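PDB 4PEY: putative secreted protein from Streptomyces sp. SirexAA-E, which hydrolyses laminarin and laminarioligosaccharides from their non-reducing ends as an exo-beta-1,3-glucanase of glycoside hydrolase family 55, releasing glucose and laminaribiose. Local coordinates for residues 313-326 against 337-351. The protein carries 1 engineered substitution. Numbering follows the deposited sequence. Where two conformers were deposited one is given.
Sequences ATIIPDNGVTALKV and LLVDAGPVNSETLVE
Two successive coils of a right-handed parallel beta-helix meet here, 313-326 against 337-351. Strands 314-317 and 337-340 pair in parallel on one face. Ile315 N donates to Leu338 O (2.8 Å), and Ile315 O accepts from Asp340 N (2.9 Å). After the corner, strand 324-326 pairs with the start of strand 348-352, where Glu351 N reaches Leu324 O at 2.9 Å. At that corner Leu349 O takes two donors, Ala323 N and Leu324 N. Inside the coil, Ala323 CB packs on Val339 CG1 (3.6 Å), and Pro317 CG meets Leu349 CD2 with the two side chains set roughly perpendicular. The turns are stitched by polar groups. Ser346 OG donates to Val321 O at 2.8 Å, from above the carbonyl plane. Thr348 OG1 sits between its own backbone N and carbonyl carbon (chi1 61°). There it lies 2.7 Å from Thr322 OG1 and donates to Glu351 OE2 (2.6 Å) on the anti side of the carboxylate. Lys325 runs alongside Glu351, its NZ 4.2 Å from OE1, too far for a salt bridge. With an alanine at position 351, the Thr348 hydroxyl would probably lose its carboxylate acceptor, and Lys325 the acidic group beside it. Asp340 forms a salt bridge to Arg374 on the following coil. Coils stacked strand on strand, with loops of unequal length at the corners, are characteristic of the parallel beta-helix domains of glycoside hydrolase family 55.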
loop_
_atom_site.group_PDB
_atom_site.type_symbol
_atom_site.label_atom_id
_atom_site.label_comp_id
_atom_site.label_asym_id
_atom_site.label_seq_id
_atom_site.Cartn_x
_atom_site.Cartn_y
_atom_site.Cartn_z
ATOM N N ALA A 313 1.797 11.396 -6.506
ATOM C CA ALA A 313 0.873 11.940 -7.494
ATOM C C ALA A 313 -0.549 11.474 -7.193
ATOM O O ALA A 313 -0.787 10.294 -6.939
ATOM C CB ALA A 313 1.289 11.521 -8.904
ATOM N N THR A 314 -1.482 12.416 -7.223
ATOM C CA THR A 314 -2.822 12.186 -6.722
ATOM C C THR A 314 -3.865 12.503 -7.776
ATOM O O THR A 314 -3.769 13.527 -8.452
ATOM C CB THR A 314 -3.070 13.045 -5.460
ATOM O OG1 THR A 314 -2.168 12.626 -4.432
ATOM C CG2 THR A 314 -4.512 12.925 -4.954
ATOM N N ILE A 315 -4.858 11.624 -7.903
ATOM C CA ILE A 315 -5.959 11.828 -8.831
ATOM C C ILE A 315 -7.257 12.035 -8.059
ATOM O O ILE A 315 -7.613 11.213 -7.216
ATOM C CB ILE A 315 -6.124 10.634 -9.785
ATOM C CG1 ILE A 315 -4.835 10.416 -10.579
ATOM C CG2 ILE A 315 -7.308 10.862 -10.721
ATOM C CD1 ILE A 315 -4.729 9.056 -11.209
ATOM N N ILE A 316 -7.952 13.139 -8.339
ATOM C CA ILE A 316 -9.257 13.391 -7.740
ATOM C C ILE A 316 -10.319 13.354 -8.831
ATOM O O ILE A 316 -10.292 14.173 -9.753
ATOM C CB ILE A 316 -9.329 14.754 -7.022
ATOM C CG1 ILE A 316 -8.360 14.795 -5.832
ATOM C CG2 ILE A 316 -10.767 15.050 -6.562
ATOM C CD1 ILE A 316 -8.203 16.201 -5.247
ATOM N N PRO A 317 -11.254 12.400 -8.738
ATOM C CA PRO A 317 -12.348 12.363 -9.712
ATOM C C PRO A 317 -13.439 13.371 -9.345
ATOM O O PRO A 317 -13.995 13.329 -8.241
ATOM C CB PRO A 317 -12.851 10.920 -9.616
ATOM C CG PRO A 317 -12.590 10.546 -8.168
ATOM C CD PRO A 317 -11.343 11.312 -7.748
ATOM N N ASP A 318 -13.728 14.283 -10.265
ATOM C CA ASP A 318 -14.818 15.237 -10.079
ATOM C C ASP A 318 -16.135 14.640 -10.566
ATOM O O ASP A 318 -16.140 13.611 -11.251
ATOM C CB ASP A 318 -14.542 16.542 -10.836
ATOM C CG ASP A 318 -13.304 17.269 -10.338
ATOM O OD1 ASP A 318 -12.853 17.014 -9.196
ATOM O OD2 ASP A 318 -12.791 18.122 -11.092
ATOM N N ASN A 319 -17.244 15.290 -10.212
ATOM C CA ASN A 319 -18.558 14.963 -10.777
ATOM C C ASN A 319 -18.982 13.513 -10.572
ATOM O O ASN A 319 -19.792 12.978 -11.333
ATOM C CB ASN A 319 -18.589 15.273 -12.282
ATOM C CG ASN A 319 -18.070 16.653 -12.609
ATOM O OD1 ASN A 319 -18.199 17.588 -11.820
ATOM N ND2 ASN A 319 -17.462 16.785 -13.775
ATOM N N GLY A 320 -18.429 12.874 -9.547
ATOM C CA GLY A 320 -18.822 11.520 -9.204
ATOM C C GLY A 320 -18.309 10.441 -10.138
ATOM O O GLY A 320 -18.776 9.305 -10.080
ATOM N N VAL A 321 -17.345 10.766 -10.997
ATOM C CA VAL A 321 -16.860 9.760 -11.934
ATOM C C VAL A 321 -15.889 8.794 -11.266
ATOM O O VAL A 321 -15.395 9.028 -10.163
ATOM C CB VAL A 321 -16.166 10.389 -13.183
ATOM C CG1 VAL A 321 -17.100 11.375 -13.876
ATOM C CG2 VAL A 321 -14.833 11.051 -12.812
ATOM N N THR A 322 -15.638 7.691 -11.948
ATOM C CA THR A 322 -14.596 6.756 -11.565
ATOM C C THR A 322 -13.243 7.376 -11.951
ATOM O O THR A 322 -13.125 7.945 -13.030
ATOM C CB THR A 322 -14.830 5.399 -12.267
ATOM O OG1 THR A 322 -16.127 4.899 -11.892
ATOM C CG2 THR A 322 -13.752 4.383 -11.915
ATOM N N ALA A 323 -12.240 7.312 -11.070
ATOM C CA ALA A 323 -10.949 7.939 -11.361
ATOM C C ALA A 323 -10.150 7.168 -12.412
ATOM O O ALA A 323 -9.524 7.760 -13.298
ATOM C CB ALA A 323 -10.111 8.078 -10.082
ATOM N N LEU A 324 -10.150 5.842 -12.288
ATOM C CA LEU A 324 -9.294 4.997 -13.110
ATOM C C LEU A 324 -10.015 3.716 -13.498
ATOM O O LEU A 324 -10.503 2.987 -12.630
ATOM C CB LEU A 324 -8.005 4.664 -12.356
ATOM C CG LEU A 324 -7.020 3.738 -13.067
ATOM C CD1 LEU A 324 -6.526 4.375 -14.355
ATOM C CD2 LEU A 324 -5.858 3.404 -12.145
ATOM N N LYS A 325 -10.088 3.456 -14.801
ATOM C CA LYS A 325 -10.667 2.219 -15.317
ATOM C C LYS A 325 -9.650 1.489 -16.179
ATOM O O LYS A 325 -9.218 2.014 -17.198
ATOM C CB LYS A 325 -11.923 2.504 -16.146
ATOM C CG LYS A 325 -13.115 2.992 -15.361
ATOM C CD LYS A 325 -14.329 3.113 -16.270
ATOM C CE LYS A 325 -15.579 3.453 -15.477
ATOM N NZ LYS A 325 -16.802 3.313 -16.316
ATOM N N VAL A 326 -9.259 0.288 -15.770
ATOM C CA VAL A 326 -8.408 -0.545 -16.610
ATOM C C VAL A 326 -9.285 -1.510 -17.402
ATOM O O VAL A 326 -10.210 -2.118 -16.850
ATOM C CB VAL A 326 -7.377 -1.333 -15.777
ATOM C CG1 VAL A 326 -6.449 -2.111 -16.681
ATOM C CG2 VAL A 326 -6.580 -0.390 -14.881
ATOM N N LEU A 337 0.235 5.712 -7.028
ATOM C CA LEU A 337 -0.782 6.754 -7.150
ATOM C C LEU A 337 -1.707 6.777 -5.947
ATOM O O LEU A 337 -2.072 5.723 -5.429
ATOM C CB LEU A 337 -1.620 6.539 -8.413
ATOM C CG LEU A 337 -0.869 6.655 -9.739
ATOM C CD1 LEU A 337 -1.720 6.112 -10.886
ATOM C CD2 LEU A 337 -0.499 8.112 -9.998
ATOM N N LEU A 338 -2.106 7.982 -5.536
ATOM C CA LEU A 338 -3.161 8.154 -4.545
ATOM C C LEU A 338 -4.429 8.599 -5.255
ATOM O O LEU A 338 -4.413 9.588 -5.983
ATOM C CB LEU A 338 -2.754 9.182 -3.480
ATOM C CG LEU A 338 -3.819 9.686 -2.494
ATOM C CD1 LEU A 338 -4.402 8.559 -1.641
ATOM C CD2 LEU A 338 -3.229 10.767 -1.600
ATOM N N VAL A 339 -5.521 7.865 -5.058
ATOM C CA VAL A 339 -6.821 8.277 -5.575
ATOM C C VAL A 339 -7.605 8.857 -4.411
ATOM O O VAL A 339 -7.813 8.186 -3.412
ATOM C CB VAL A 339 -7.592 7.106 -6.225
ATOM C CG1 VAL A 339 -8.982 7.565 -6.685
ATOM C CG2 VAL A 339 -6.800 6.559 -7.406
ATOM N N ASP A 340 -8.012 10.114 -4.552
ATOM C CA ASP A 340 -8.579 10.909 -3.467
ATOM C C ASP A 340 -10.009 11.296 -3.842
ATOM O O ASP A 340 -10.210 12.049 -4.795
ATOM C CB ASP A 340 -7.688 12.145 -3.252
ATOM C CG ASP A 340 -7.981 12.899 -1.967
ATOM O OD1 ASP A 340 -8.575 12.329 -1.028
ATOM O OD2 ASP A 340 -7.574 14.081 -1.896
ATOM N N ALA A 341 -11.000 10.768 -3.123
ATOM C CA ALA A 341 -12.407 10.995 -3.474
ATOM C C ALA A 341 -12.790 12.472 -3.461
ATOM O O ALA A 341 -12.332 13.247 -2.610
ATOM C CB ALA A 341 -13.327 10.211 -2.538
ATOM N N GLY A 342 -13.632 12.856 -4.415
ATOM C CA GLY A 342 -14.248 14.170 -4.396
ATOM C C GLY A 342 -15.475 14.149 -3.497
ATOM O O GLY A 342 -15.949 13.078 -3.100
ATOM N N PRO A 343 -16.004 15.332 -3.156
ATOM C CA PRO A 343 -17.187 15.374 -2.284
ATOM C C PRO A 343 -18.432 14.779 -2.940
ATOM O O PRO A 343 -19.328 14.309 -2.232
ATOM C CB PRO A 343 -17.378 16.872 -2.008
ATOM C CG PRO A 343 -16.522 17.575 -2.974
ATOM C CD PRO A 343 -15.418 16.664 -3.370
ATOM N N VAL A 344 -18.492 14.798 -4.268
ATOM C CA VAL A 344 -19.588 14.131 -4.971
ATOM C C VAL A 344 -19.331 12.629 -5.014
ATOM O O VAL A 344 -18.274 12.189 -5.473
ATOM C CB VAL A 344 -19.756 14.667 -6.402
ATOM C CG1 VAL A 344 -20.831 13.881 -7.152
ATOM C CG2 VAL A 344 -20.079 16.156 -6.366
ATOM N N ASN A 345 -20.287 11.840 -4.529
ATOM C CA ASN A 345 -20.093 10.394 -4.441
ATOM C C ASN A 345 -19.766 9.758 -5.778
ATOM O O ASN A 345 -20.490 9.965 -6.755
ATOM C CB ASN A 345 -21.340 9.720 -3.874
ATOM C CG ASN A 345 -21.110 8.271 -3.546
ATOM O OD1 ASN A 345 -20.418 7.950 -2.580
ATOM N ND2 ASN A 345 -21.697 7.378 -4.340
ATOM N N SER A 346 -18.683 8.985 -5.800
ATOM C CA SER A 346 -18.336 8.146 -6.944
ATOM C C SER A 346 -18.816 6.724 -6.691
ATOM O O SER A 346 -18.527 6.139 -5.652
ATOM C CB SER A 346 -16.824 8.143 -7.203
ATOM O OG SER A 346 -16.363 9.418 -7.601
ATOM N N GLU A 347 -19.554 6.167 -7.640
ATOM C CA GLU A 347 -20.020 4.792 -7.513
ATOM C C GLU A 347 -18.831 3.844 -7.322
ATOM O O GLU A 347 -18.874 2.928 -6.492
ATOM C CB GLU A 347 -20.837 4.401 -8.745
ATOM C CG GLU A 347 -21.394 2.999 -8.695
ATOM C CD GLU A 347 -22.367 2.721 -9.823
ATOM O OE1 GLU A 347 -22.658 3.650 -10.615
ATOM O OE2 GLU A 347 -22.848 1.572 -9.912
ATOM N N THR A 348 -17.769 4.081 -8.085
ATOM C CA THR A 348 -16.493 3.379 -7.902
ATOM C C THR A 348 -15.358 4.377 -8.073
ATOM O O THR A 348 -15.517 5.353 -8.803
ATOM C CB THR A 348 -16.287 2.236 -8.915
ATOM O OG1 THR A 348 -16.285 2.779 -10.242
ATOM C CG2 THR A 348 -17.376 1.173 -8.804
ATOM N N LEU A 349 -14.221 4.149 -7.414
ATOM C CA LEU A 349 -13.053 5.010 -7.627
ATOM C C LEU A 349 -12.050 4.389 -8.608
ATOM O O LEU A 349 -11.472 5.088 -9.441
ATOM C CB LEU A 349 -12.362 5.337 -6.295
ATOM C CG LEU A 349 -13.169 6.288 -5.398
ATOM C CD1 LEU A 349 -12.577 6.396 -4.012
ATOM C CD2 LEU A 349 -13.309 7.690 -6.015
ATOM N N VAL A 350 -11.839 3.079 -8.493
ATOM C CA VAL A 350 -10.933 2.333 -9.368
ATOM C C VAL A 350 -11.605 1.036 -9.807
ATOM O O VAL A 350 -12.108 0.288 -8.962
ATOM C CB VAL A 350 -9.597 1.999 -8.657
ATOM C CG1 VAL A 350 -8.676 1.186 -9.571
ATOM C CG2 VAL A 350 -8.903 3.277 -8.164
ATOM N N GLU A 351 -11.628 0.785 -11.118
ATOM C CA GLU A 351 -12.133 -0.475 -11.660
ATOM C C GLU A 351 -11.050 -1.169 -12.464
ATOM O O GLU A 351 -10.479 -0.575 -13.377
ATOM C CB GLU A 351 -13.363 -0.253 -12.547
ATOM C CG GLU A 351 -14.573 0.251 -11.795
ATOM C CD GLU A 351 -15.776 0.503 -12.695
ATOM O OE1 GLU A 351 -15.793 0.017 -13.850
ATOM O OE2 GLU A 351 -16.713 1.192 -12.236
HETATM O O HOH W 1 -16.548 13.431 -7.407
HETATM O O HOH W 2 -18.285 6.395 -10.496
HETATM O O HOH W 3 -21.437 8.211 -9.185
#